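Long-range contacts in Glp_546_48378_50642 (Giardia intestinalis, PDB 2QVW), which cleaves double-stranded RNA into siRNAs of 21 to 23 base pairs in the RNA interference pathway: residues A[422-426]-A[571-575]; A[16-21]-A[258-264]; A[360-366]-A[648-652]. All coordinates share one frame; numbering follows the deposited sequence.

Contact 1: residues A[422-426]-A[571-575]; sequences IYGCE and RSVQC
Arg571 reaches Glu426 on a fully stretched side chain: CG leaves anti to its own carbonyl carbon (chi1 -63°), and the chain then runs straight to the guanidinium. Glu426 answers from the first turns of helix 421-433 with CG likewise anti to its carbonyl carbon (chi1 -61°). The contact thus pins an irregular loop, 571-575, to the flank of a helix by a salt bridge and a tyrosine hydroxyl. Arg571 NH1 donates a hydrogen bond to Glu426 OE1 at 2.9 Å, as part of the salt bridge. The carboxylate oxygen lies almost in the guanidinium plane, yet the nitrogen meets it from above the carboxylate plane, so the two flat groups are not coplanar. Ile422 lays CG2 over one face of the guanidinium, its side chain crossing that of the arginine at about a right angle. Arg571 has a second carboxylate partner, Glu737, whose OE1 forms a salt bridge with NE, so two carboxylates fix the rotation of the group.

Tyr423 runs alongside Arg571 in the opposite direction. NH1 sits over one ring face toward its rim, with ring and guanidinium planes 72° apart; CZ to the ring centroid is 5.1 Å, at most a weak cation-pi attraction. Cys575 adds its CB to Tyr423 CE2 at 4.1 Å. At the far end of the ring, Tyr423 OH donates to a lone pair of Val573 O, in the carbonyl plane, at 2.7 Å.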
ATOM      1  N   ILE A 422      -0.915 -12.885   1.902  1.00 28.51           N
ATOM      2  CA  ILE A 422      -0.399 -14.020   1.139  1.00 28.43           C
ATOM      3  C   ILE A 422      -1.505 -14.727   0.358  1.00 28.39           C
ATOM      4  O   ILE A 422      -1.299 -15.149  -0.779  1.00 28.78           O
ATOM      5  CB  ILE A 422       0.341 -15.032   2.069  1.00 28.41           C
ATOM      6  CG1 ILE A 422       1.041 -16.094   1.220  1.00 28.83           C
ATOM      7  CG2 ILE A 422      -0.634 -15.662   3.058  1.00 28.69           C
ATOM      8  CD1 ILE A 422       1.958 -16.972   2.008  1.00 39.53           C
ATOM      9  N   TYR A 423      -2.676 -14.847   0.977  1.00 27.99           N
ATOM     10  CA  TYR A 423      -3.824 -15.457   0.324  1.00 27.28           C
ATOM     11  C   TYR A 423      -4.115 -14.670  -0.960  1.00 27.09           C
ATOM     12  O   TYR A 423      -4.623 -15.218  -1.943  1.00 27.46           O
ATOM     13  CB  TYR A 423      -5.034 -15.399   1.248  1.00 27.03           C
ATOM     14  CG  TYR A 423      -5.211 -16.612   2.126  1.00 26.71           C
ATOM     15  CD1 TYR A 423      -5.501 -16.473   3.481  1.00 26.37           C
ATOM     16  CD2 TYR A 423      -5.138 -17.901   1.595  1.00 26.76           C
ATOM     17  CE1 TYR A 423      -5.717 -17.585   4.286  1.00 26.04           C
ATOM     18  CE2 TYR A 423      -5.355 -19.017   2.389  1.00 25.74           C
ATOM     19  CZ  TYR A 423      -5.646 -18.850   3.737  1.00 25.90           C
ATOM     20  OH  TYR A 423      -5.889 -19.941   4.538  1.00 27.00           O
ATOM     21  N   GLY A 424      -3.783 -13.382  -0.938  1.00 26.76           N
ATOM     22  CA  GLY A 424      -3.992 -12.541  -2.092  1.00 26.72           C
ATOM     23  C   GLY A 424      -2.918 -12.731  -3.143  1.00 26.60           C
ATOM     24  O   GLY A 424      -3.225 -12.941  -4.317  1.00 26.76           O
ATOM     25  N   CYS A 425      -1.654 -12.651  -2.740  1.00 26.29           N
ATOM     26  CA  CYS A 425      -0.540 -12.827  -3.676  1.00 26.18           C
ATOM     27  C   CYS A 425      -0.704 -14.155  -4.396  1.00 26.33           C
ATOM     28  O   CYS A 425      -0.556 -14.240  -5.615  1.00 26.49           O
ATOM     29  CB  CYS A 425       0.789 -12.842  -2.930  1.00 26.01           C
ATOM     30  SG  CYS A 425       0.908 -11.629  -1.637  1.00 25.60           S
ATOM     31  N   GLU A 426      -1.018 -15.188  -3.619  1.00 26.43           N
ATOM     32  CA  GLU A 426      -1.203 -16.538  -4.135  1.00 26.88           C
ATOM     33  C   GLU A 426      -2.252 -16.560  -5.237  1.00 26.51           C
ATOM     34  O   GLU A 426      -2.053 -17.185  -6.285  1.00 26.29           O
ATOM     35  CB  GLU A 426      -1.616 -17.477  -3.006  1.00 27.30           C
ATOM     36  CG  GLU A 426      -0.586 -17.582  -1.896  1.00 28.65           C
ATOM     37  CD  GLU A 426      -1.036 -18.480  -0.753  1.00 28.49           C
ATOM     38  OE1 GLU A 426      -2.028 -18.141  -0.071  1.00 29.78           O
ATOM     39  OE2 GLU A 426      -0.396 -19.527  -0.540  1.00 27.62           O
ATOM     40  N   ARG A 571      -2.689 -21.350   9.223  1.00 31.09           N
ATOM     41  CA  ARG A 571      -2.990 -19.933   9.171  1.00 31.80           C
ATOM     42  C   ARG A 571      -4.279 -19.649   9.923  1.00 32.53           C
ATOM     43  O   ARG A 571      -5.249 -20.400   9.809  1.00 32.63           O
ATOM     44  CB  ARG A 571      -3.101 -19.476   7.715  1.00 31.53           C
ATOM     45  CG  ARG A 571      -1.802 -19.626   6.945  1.00 31.62           C
ATOM     46  CD  ARG A 571      -1.935 -19.159   5.515  1.00 32.01           C
ATOM     47  NE  ARG A 571      -0.713 -19.399   4.761  1.00 31.96           N
ATOM     48  CZ  ARG A 571      -0.581 -19.160   3.462  1.00 32.59           C
ATOM     49  NH1 ARG A 571      -1.599 -18.672   2.771  1.00 33.37           N
ATOM     50  NH2 ARG A 571       0.572 -19.411   2.856  1.00 32.80           N
ATOM     51  N   SER A 572      -4.276 -18.564  10.695  1.00 33.52           N
ATOM     52  CA  SER A 572      -5.435 -18.174  11.487  1.00 34.71           C
ATOM     53  C   SER A 572      -6.715 -18.038  10.674  1.00 35.24           C
ATOM     54  O   SER A 572      -7.797 -18.287  11.189  1.00 35.60           O
ATOM     55  CB  SER A 572      -5.152 -16.867  12.226  1.00 34.70           C
ATOM     56  OG  SER A 572      -4.784 -15.838  11.327  1.00 36.00           O
ATOM     57  N   VAL A 573      -6.604 -17.642   9.413  1.00 35.96           N
ATOM     58  CA  VAL A 573      -7.791 -17.502   8.574  1.00 36.65           C
ATOM     59  C   VAL A 573      -7.783 -18.634   7.565  1.00 37.40           C
ATOM     60  O   VAL A 573      -6.783 -18.850   6.879  1.00 37.46           O
ATOM     61  CB  VAL A 573      -7.797 -16.171   7.792  1.00 36.51           C
ATOM     62  CG1 VAL A 573      -9.184 -15.913   7.236  1.00 36.13           C
ATOM     63  CG2 VAL A 573      -7.330 -15.029   8.682  1.00 36.73           C
ATOM     64  N   GLN A 574      -8.893 -19.353   7.464  1.00 38.48           N
ATOM     65  CA  GLN A 574      -8.970 -20.467   6.522  1.00 39.46           C
ATOM     66  C   GLN A 574      -9.821 -20.166   5.297  1.00 39.94           C
ATOM     67  O   GLN A 574     -10.716 -19.329   5.336  1.00 39.80           O
ATOM     68  CB  GLN A 574      -9.510 -21.719   7.219  1.00 39.53           C
ATOM     69  CG  GLN A 574      -8.552 -22.353   8.206  1.00 39.82           C
ATOM     70  CD  GLN A 574      -7.184 -22.574   7.610  1.00 39.63           C
ATOM     71  OE1 GLN A 574      -6.362 -21.664   7.587  1.00 39.28           O
ATOM     72  NE2 GLN A 574      -6.934 -23.781   7.111  1.00 40.05           N
ATOM     73  N   CYS A 575      -9.533 -20.877   4.214  1.00 40.93           N
ATOM     74  CA  CYS A 575     -10.236 -20.710   2.957  1.00 41.79           C
ATOM     75  C   CYS A 575     -10.685 -22.076   2.424  1.00 42.20           C
ATOM     76  O   CYS A 575     -10.174 -22.562   1.419  1.00 42.22           O
ATOM     77  CB  CYS A 575      -9.309 -20.026   1.958  1.00 41.84           C
ATOM     78  SG  CYS A 575     -10.053 -19.657   0.385  1.00 43.24           S
TER

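Contact 2: residues A[16-21]-A[258-264]; sequences RGPSHW and LIRVQAL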
ATOM      1  N   ARG A  16       5.420  28.916  10.440  1.00 33.63           N
ATOM      2  CA  ARG A  16       4.913  29.482  11.689  1.00 33.25           C
ATOM      3  C   ARG A  16       4.390  28.462  12.680  1.00 33.05           C
ATOM      4  O   ARG A  16       4.730  28.519  13.856  1.00 33.32           O
ATOM      5  CB  ARG A  16       3.833  30.523  11.402  1.00 33.35           C
ATOM      6  CG  ARG A  16       3.130  30.350  10.066  1.00 33.34           C
ATOM      7  CD  ARG A  16       2.185  31.513   9.812  1.00 33.37           C
ATOM      8  NE  ARG A  16       2.860  32.813   9.912  1.00 33.27           N
ATOM      9  CZ  ARG A  16       3.651  33.330   8.975  1.00 33.54           C
ATOM     10  NH1 ARG A  16       3.882  32.664   7.851  1.00 33.69           N
ATOM     11  NH2 ARG A  16       4.209  34.519   9.156  1.00 33.31           N
ATOM     12  N   GLY A  17       3.563  27.530  12.223  1.00 32.79           N
ATOM     13  CA  GLY A  17       3.054  26.540  13.147  1.00 32.52           C
ATOM     14  C   GLY A  17       1.927  25.682  12.620  1.00 32.44           C
ATOM     15  O   GLY A  17       1.574  25.753  11.438  1.00 32.68           O
ATOM     16  N   PRO A  18       1.345  24.843  13.496  1.00 32.16           N
ATOM     17  CA  PRO A  18       0.241  23.919  13.221  1.00 31.90           C
ATOM     18  C   PRO A  18      -1.177  24.495  13.416  1.00 31.72           C
ATOM     19  O   PRO A  18      -1.446  25.212  14.384  1.00 31.80           O
ATOM     20  CB  PRO A  18       0.522  22.785  14.189  1.00 31.82           C
ATOM     21  CG  PRO A  18       0.998  23.537  15.406  1.00 32.08           C
ATOM     22  CD  PRO A  18       1.960  24.537  14.804  1.00 32.02           C
ATOM     23  N   SER A  19      -2.072  24.162  12.488  1.00 31.26           N
ATOM     24  CA  SER A  19      -3.460  24.608  12.526  1.00 30.87           C
ATOM     25  C   SER A  19      -4.325  23.360  12.422  1.00 30.48           C
ATOM     26  O   SER A  19      -4.303  22.667  11.407  1.00 30.80           O
ATOM     27  CB  SER A  19      -3.743  25.531  11.352  1.00 30.86           C
ATOM     28  OG  SER A  19      -5.078  25.981  11.381  1.00 31.57           O
ATOM     29  N   HIS A  20      -5.095  23.079  13.468  1.00 30.02           N
ATOM     30  CA  HIS A  20      -5.934  21.881  13.517  1.00 29.57           C
ATOM     31  C   HIS A  20      -7.396  22.089  13.130  1.00 28.96           C
ATOM     32  O   HIS A  20      -7.985  23.131  13.420  1.00 28.92           O
ATOM     33  CB  HIS A  20      -5.845  21.279  14.923  1.00 29.85           C
ATOM     34  CG  HIS A  20      -4.440  21.152  15.424  1.00 30.71           C
ATOM     35  ND1 HIS A  20      -3.564  20.196  14.956  1.00 31.07           N
ATOM     36  CD2 HIS A  20      -3.738  21.905  16.301  1.00 31.08           C
ATOM     37  CE1 HIS A  20      -2.383  20.367  15.520  1.00 31.43           C
ATOM     38  NE2 HIS A  20      -2.462  21.398  16.342  1.00 31.10           N
ATOM     39  N   TRP A  21      -7.973  21.085  12.471  1.00 28.37           N
ATOM     40  CA  TRP A  21      -9.366  21.141  12.036  1.00 27.70           C
ATOM     41  C   TRP A  21     -10.015  19.779  12.112  1.00 27.53           C
ATOM     42  O   TRP A  21      -9.338  18.762  12.023  1.00 27.46           O
ATOM     43  CB  TRP A  21      -9.466  21.612  10.592  1.00 27.65           C
ATOM     44  CG  TRP A  21      -8.734  22.863  10.303  1.00 26.97           C
ATOM     45  CD1 TRP A  21      -7.381  23.010  10.158  1.00 26.39           C
ATOM     46  CD2 TRP A  21      -9.305  24.167  10.106  1.00 26.64           C
ATOM     47  NE1 TRP A  21      -7.075  24.329   9.878  1.00 26.12           N
ATOM     48  CE2 TRP A  21      -8.235  25.058   9.840  1.00 26.15           C
ATOM     49  CE3 TRP A  21     -10.616  24.670  10.126  1.00 27.32           C
ATOM     50  CZ2 TRP A  21      -8.437  26.419   9.597  1.00 26.51           C
ATOM     51  CZ3 TRP A  21     -10.816  26.026   9.885  1.00 26.99           C
ATOM     52  CH2 TRP A  21      -9.730  26.883   9.624  1.00 26.63           C
ATOM     53  N   LEU A 258      -3.668  34.880  12.121  1.00 38.91           N
ATOM     54  CA  LEU A 258      -2.889  34.413  10.969  1.00 37.94           C
ATOM     55  C   LEU A 258      -2.877  32.891  10.833  1.00 37.28           C
ATOM     56  O   LEU A 258      -3.467  32.350   9.897  1.00 37.39           O
ATOM     57  CB  LEU A 258      -1.452  34.951  11.040  1.00 38.00           C
ATOM     58  CG  LEU A 258      -0.648  34.944   9.733  1.00 38.46           C
ATOM     59  CD1 LEU A 258      -1.356  35.769   8.661  1.00 39.09           C
ATOM     60  CD2 LEU A 258       0.733  35.513   9.998  1.00 39.19           C
ATOM     61  N   ILE A 259      -2.212  32.203  11.753  1.00 36.37           N
ATOM     62  CA  ILE A 259      -2.178  30.753  11.703  1.00 35.57           C
ATOM     63  C   ILE A 259      -3.534  30.303  11.171  1.00 35.10           C
ATOM     64  O   ILE A 259      -3.632  29.758  10.068  1.00 35.35           O
ATOM     65  CB  ILE A 259      -1.920  30.169  13.108  1.00 35.52           C
ATOM     66  CG1 ILE A 259      -0.419  30.240  13.426  1.00 35.10           C
ATOM     67  CG2 ILE A 259      -2.428  28.734  13.188  1.00 35.53           C
ATOM     68  CD1 ILE A 259       0.241  31.576  13.097  1.00 39.53           C
ATOM     69  N   ARG A 260      -4.582  30.571  11.944  1.00 34.31           N
ATOM     70  CA  ARG A 260      -5.933  30.223  11.534  1.00 33.60           C
ATOM     71  C   ARG A 260      -6.162  30.632  10.092  1.00 32.95           C
ATOM     72  O   ARG A 260      -6.222  29.783   9.210  1.00 32.86           O
ATOM     73  CB  ARG A 260      -6.970  30.915  12.423  1.00 33.67           C
ATOM     74  CG  ARG A 260      -7.317  30.117  13.651  1.00 35.60           C
ATOM     75  CD  ARG A 260      -7.835  28.742  13.257  1.00 37.48           C
ATOM     76  NE  ARG A 260      -7.699  27.800  14.361  1.00 38.95           N
ATOM     77  CZ  ARG A 260      -7.951  26.500  14.274  1.00 39.66           C
ATOM     78  NH1 ARG A 260      -8.358  25.962  13.136  1.00 40.34           N
ATOM     79  NH2 ARG A 260      -7.788  25.736  15.331  1.00 39.87           N
ATOM     80  N   VAL A 261      -6.272  31.933   9.856  1.00 32.20           N
ATOM     81  CA  VAL A 261      -6.518  32.434   8.517  1.00 31.47           C
ATOM     82  C   VAL A 261      -5.736  31.650   7.469  1.00 31.24           C
ATOM     83  O   VAL A 261      -6.219  30.630   6.984  1.00 31.10           O
ATOM     84  CB  VAL A 261      -6.177  33.921   8.413  1.00 31.22           C
ATOM     85  CG1 VAL A 261      -6.672  34.468   7.100  1.00 31.16           C
ATOM     86  CG2 VAL A 261      -6.812  34.675   9.557  1.00 31.32           C
ATOM     87  N   GLN A 262      -4.537  32.107   7.120  1.00 31.00           N
ATOM     88  CA  GLN A 262      -3.720  31.424   6.112  1.00 30.81           C
ATOM     89  C   GLN A 262      -3.857  29.897   6.071  1.00 30.40           C
ATOM     90  O   GLN A 262      -3.924  29.306   4.999  1.00 30.47           O
ATOM     91  CB  GLN A 262      -2.250  31.782   6.294  1.00 30.79           C
ATOM     92  CG  GLN A 262      -1.317  30.989   5.395  1.00 32.10           C
ATOM     93  CD  GLN A 262       0.131  31.381   5.576  1.00 34.52           C
ATOM     94  OE1 GLN A 262       0.641  31.418   6.696  1.00 36.52           O
ATOM     95  NE2 GLN A 262       0.807  31.668   4.472  1.00 34.22           N
ATOM     96  N   ALA A 263      -3.885  29.255   7.230  1.00 29.94           N
ATOM     97  CA  ALA A 263      -4.021  27.807   7.247  1.00 29.50           C
ATOM     98  C   ALA A 263      -5.252  27.412   6.438  1.00 29.21           C
ATOM     99  O   ALA A 263      -5.247  26.415   5.722  1.00 29.37           O
ATOM    100  CB  ALA A 263      -4.150  27.309   8.667  1.00 29.42           C
ATOM    101  N   LEU A 264      -6.294  28.225   6.561  1.00 28.67           N
ATOM    102  CA  LEU A 264      -7.571  28.026   5.890  1.00 28.23           C
ATOM    103  C   LEU A 264      -7.455  28.189   4.390  1.00 28.18           C
ATOM    104  O   LEU A 264      -8.355  27.828   3.647  1.00 28.44           O
ATOM    105  CB  LEU A 264      -8.595  29.017   6.463  1.00 27.94           C
ATOM    106  CG  LEU A 264      -9.602  29.708   5.547  1.00 27.57           C
ATOM    107  CD1 LEU A 264     -10.875  28.901   5.477  1.00 26.83           C
ATOM    108  CD2 LEU A 264      -9.884  31.099   6.089  1.00 27.82           C
TER
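A short helix, 260-264, in the PAZ-related part of the chain packs here against strand 18-25, which lies between strands 6-13 and 112-117 in the N-terminal antiparallel sheet; strand 18-21 and helix 260-264 are inclined at 71° with their axes 8.6 Å apart. Ser19 and Ala263 mark the closest backbone approach: the methyl of Ala263 lies against the CB and OG of the serine. Next to them, Ile259 lays CG2 against Ser19 CB at 3.9 Å.

Arg260 does most of the polar work. Its chain bends at chi2, which turns the guanidinium back to the strand, where NH1 donates to His20 O at 2.9 Å with an N-H...O angle of 150°. The same nitrogen stands 3.4 Å above the plane of the Trp21 ring, over its centre, while the guanidinium itself is turned 78° to the indole. CZ is 4.8 Å from the centroid of the six-membered ring, a cation-pi contact made with the guanidinium edge-on over the ring, not stacked flat. Leu264 brings CB to Trp21 CH2 at 4.0 Å, and that leucine also rests on helix 60-77.

At the other end Arg16, bent at chi3, crosses Leu258 at about a right angle, its NE 3.4 Å from Leu258 CD2, and slides past Ile259. Its NH2 is hydrogen-bonded to His226 O, and Gln262 NE2 to Lys224 O.

One arginine nitrogen therefore serves a backbone carbonyl and an indole face together, and this pairing would be expected to stabilise the positive charge of Arg260 at the helix-strand junction.

Contact 3: residues A[360-366]-A[648-652]; sequences ASVGTLV and QKLEL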
ATOM      1  N   ALA A 360      11.421 -33.591  -9.228  1.00 25.79           N
ATOM      2  CA  ALA A 360      12.452 -32.743  -9.814  1.00 25.75           C
ATOM      3  C   ALA A 360      13.610 -32.496  -8.850  1.00 25.77           C
ATOM      4  O   ALA A 360      13.458 -32.635  -7.630  1.00 25.66           O
ATOM      5  CB  ALA A 360      11.844 -31.423 -10.251  1.00 25.65           C
ATOM      6  N   SER A 361      14.767 -32.137  -9.402  1.00 25.96           N
ATOM      7  CA  SER A 361      15.948 -31.865  -8.593  1.00 26.19           C
ATOM      8  C   SER A 361      16.048 -30.370  -8.297  1.00 25.88           C
ATOM      9  O   SER A 361      15.523 -29.546  -9.042  1.00 25.94           O
ATOM     10  CB  SER A 361      17.215 -32.305  -9.334  1.00 26.45           C
ATOM     11  OG  SER A 361      17.517 -31.425 -10.413  1.00 27.84           O
ATOM     12  N   VAL A 362      16.726 -30.028  -7.209  1.00 25.56           N
ATOM     13  CA  VAL A 362      16.920 -28.632  -6.828  1.00 25.03           C
ATOM     14  C   VAL A 362      17.407 -27.869  -8.041  1.00 25.04           C
ATOM     15  O   VAL A 362      16.862 -26.835  -8.395  1.00 24.89           O
ATOM     16  CB  VAL A 362      17.990 -28.486  -5.732  1.00 24.73           C
ATOM     17  CG1 VAL A 362      18.222 -27.027  -5.439  1.00 25.09           C
ATOM     18  CG2 VAL A 362      17.559 -29.223  -4.473  1.00 24.95           C
ATOM     19  N   GLY A 363      18.447 -28.392  -8.673  1.00 25.26           N
ATOM     20  CA  GLY A 363      18.997 -27.745  -9.839  1.00 25.29           C
ATOM     21  C   GLY A 363      17.902 -27.338 -10.789  1.00 25.08           C
ATOM     22  O   GLY A 363      17.785 -26.170 -11.123  1.00 24.80           O
ATOM     23  N   THR A 364      17.088 -28.298 -11.217  1.00 24.86           N
ATOM     24  CA  THR A 364      16.008 -28.017 -12.156  1.00 24.85           C
ATOM     25  C   THR A 364      14.895 -27.223 -11.491  1.00 24.90           C
ATOM     26  O   THR A 364      14.150 -26.511 -12.157  1.00 25.47           O
ATOM     27  CB  THR A 364      15.435 -29.317 -12.749  1.00 24.74           C
ATOM     28  OG1 THR A 364      15.171 -30.238 -11.692  1.00 24.59           O
ATOM     29  CG2 THR A 364      16.428 -29.955 -13.711  1.00 24.99           C
ATOM     30  N   LEU A 365      14.785 -27.339 -10.171  1.00 24.64           N
ATOM     31  CA  LEU A 365      13.762 -26.608  -9.431  1.00 24.12           C
ATOM     32  C   LEU A 365      14.152 -25.149  -9.358  1.00 24.14           C
ATOM     33  O   LEU A 365      13.304 -24.288  -9.162  1.00 24.06           O
ATOM     34  CB  LEU A 365      13.597 -27.167  -8.012  1.00 23.84           C
ATOM     35  CG  LEU A 365      12.801 -28.467  -7.854  1.00 23.45           C
ATOM     36  CD1 LEU A 365      12.750 -28.881  -6.403  1.00 23.00           C
ATOM     37  CD2 LEU A 365      11.411 -28.263  -8.376  1.00 22.92           C
ATOM     38  N   VAL A 366      15.441 -24.870  -9.509  1.00 24.41           N
ATOM     39  CA  VAL A 366      15.912 -23.494  -9.464  1.00 24.68           C
ATOM     40  C   VAL A 366      15.817 -22.894 -10.857  1.00 25.39           C
ATOM     41  O   VAL A 366      15.568 -21.703 -11.012  1.00 25.60           O
ATOM     42  CB  VAL A 366      17.369 -23.405  -8.971  1.00 24.32           C
ATOM     43  CG1 VAL A 366      17.821 -21.958  -8.954  1.00 23.86           C
ATOM     44  CG2 VAL A 366      17.479 -23.998  -7.579  1.00 24.25           C
ATOM     45  N   GLN A 648      18.189 -32.005   1.236  1.00 30.87           N
ATOM     46  CA  GLN A 648      18.352 -31.212   0.017  1.00 30.30           C
ATOM     47  C   GLN A 648      17.263 -30.187  -0.284  1.00 29.35           C
ATOM     48  O   GLN A 648      17.542 -28.993  -0.415  1.00 29.67           O
ATOM     49  CB  GLN A 648      18.500 -32.145  -1.189  1.00 30.69           C
ATOM     50  CG  GLN A 648      19.798 -32.923  -1.207  1.00 33.18           C
ATOM     51  CD  GLN A 648      21.005 -32.009  -1.070  1.00 37.35           C
ATOM     52  OE1 GLN A 648      21.294 -31.487   0.018  1.00 37.97           O
ATOM     53  NE2 GLN A 648      21.713 -31.802  -2.179  1.00 38.98           N
ATOM     54  N   LYS A 649      16.026 -30.653  -0.406  1.00 28.13           N
ATOM     55  CA  LYS A 649      14.931 -29.758  -0.736  1.00 26.73           C
ATOM     56  C   LYS A 649      14.480 -28.884   0.433  1.00 26.26           C
ATOM     57  O   LYS A 649      14.081 -27.728   0.242  1.00 26.02           O
ATOM     58  CB  LYS A 649      13.761 -30.572  -1.294  1.00 26.53           C
ATOM     59  CG  LYS A 649      14.084 -31.291  -2.605  1.00 24.97           C
ATOM     60  CD  LYS A 649      12.893 -32.070  -3.116  1.00 23.16           C
ATOM     61  CE  LYS A 649      13.208 -32.763  -4.422  1.00 21.98           C
ATOM     62  NZ  LYS A 649      12.079 -33.610  -4.884  1.00 22.09           N
ATOM     63  N   LEU A 650      14.542 -29.430   1.642  1.00 25.64           N
ATOM     64  CA  LEU A 650      14.158 -28.669   2.817  1.00 25.11           C
ATOM     65  C   LEU A 650      14.954 -27.375   2.808  1.00 24.98           C
ATOM     66  O   LEU A 650      14.407 -26.284   2.985  1.00 25.17           O
ATOM     67  CB  LEU A 650      14.481 -29.450   4.085  1.00 25.05           C
ATOM     68  CG  LEU A 650      13.515 -30.552   4.508  1.00 24.44           C
ATOM     69  CD1 LEU A 650      14.164 -31.388   5.574  1.00 24.99           C
ATOM     70  CD2 LEU A 650      12.222 -29.952   5.025  1.00 23.84           C
ATOM     71  N   GLU A 651      16.256 -27.502   2.597  1.00 24.73           N
ATOM     72  CA  GLU A 651      17.141 -26.347   2.566  1.00 24.48           C
ATOM     73  C   GLU A 651      16.641 -25.340   1.540  1.00 24.10           C
ATOM     74  O   GLU A 651      16.522 -24.139   1.827  1.00 24.30           O
ATOM     75  CB  GLU A 651      18.545 -26.786   2.183  1.00 24.65           C
ATOM     76  CG  GLU A 651      19.563 -25.687   2.268  1.00 25.82           C
ATOM     77  CD  GLU A 651      20.636 -25.820   1.217  1.00 28.29           C
ATOM     78  OE1 GLU A 651      20.877 -26.953   0.747  1.00 28.30           O
ATOM     79  OE2 GLU A 651      21.243 -24.783   0.867  1.00 30.12           O
ATOM     80  N   LEU A 652      16.357 -25.843   0.339  1.00 23.38           N
ATOM     81  CA  LEU A 652      15.870 -25.010  -0.749  1.00 22.82           C
ATOM     82  C   LEU A 652      14.711 -24.170  -0.273  1.00 22.52           C
ATOM     83  O   LEU A 652      14.663 -22.963  -0.500  1.00 22.82           O
ATOM     84  CB  LEU A 652      15.400 -25.870  -1.909  1.00 22.82           C
ATOM     85  CG  LEU A 652      14.793 -25.071  -3.057  1.00 22.48           C
ATOM     86  CD1 LEU A 652      15.852 -24.207  -3.693  1.00 21.64           C
ATOM     87  CD2 LEU A 652      14.212 -26.015  -4.081  1.00 23.10           C
TER
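Helices 362-366 and 648-652 run in nearly the same direction, 28° apart with axes 11.0 Å from each other, and their backbones come nearest at Val362 and Lys649, whose CA atoms are 6.5 Å apart. Leu652 carries the apolar part of the join. Its CG stands anti to the backbone N (chi1 176°), which sends the two methyls across to the other helix: CD1 lies 4.1 Å from Val362 CG1 and also touches Val366 CG2, while CD2 meets Leu365 CD1 at 4.0 Å. Val362 and Leu652 slide past each other in opposite directions, so that their methyl groups lie alongside. The other branch of the valine, CG2, faces the Gln648 end of the partner helix.

Lys649 spans the gap with an extended chain. NZ makes a weak hydrogen bond to Ala360 O at 3.2 Å, just ahead of the helix whose N-cap is Ser361; its stronger partner is Tyr547 O, so the ammonium group bridges two backbone carbonyls. Within the first segment Thr364 OG1 donates to Ser361 O at 2.8 Å. That carbonyl also takes the N-H of Leu365, so two donors hold the first turn.

The contact joins the two ribonuclease III domains of the chain and borders bound metal: the side chain of Ala360 lies about 5 Å from a manganese ion, and Glu651, one residue before Leu652, binds a manganese ion with Asp722 and Glu725. Helix 330-356 backs the seam, with Leu354 against Leu365 and both Thr350 and Leu354 against Leu652; Leu650, also on helix 648-669, packs on Ala729 and Leu733 of helix 718-735.

The three contacts follow the long axis of an elongated molecule. Contact 2 sits at the N-terminal and PAZ end, its centre 45 Å from that of contact 1 and 61 Å from that of contact 3, on the opposite side of the chain's centre from both. Contacts 1 and 3 share the ribonuclease end, with centres 25 Å apart and nearest atoms about 14 Å apart. In sequence, contact 1 is nested inside the loop that contact 3 closes, whereas contact 2 closes before either opens. Of the three, only contact 3 includes a manganese ligand, Glu651, and its Ala360 side chain comes within about 5 Å of a bound manganese ion; contacts 1 and 2 lie away from the metal-binding residues.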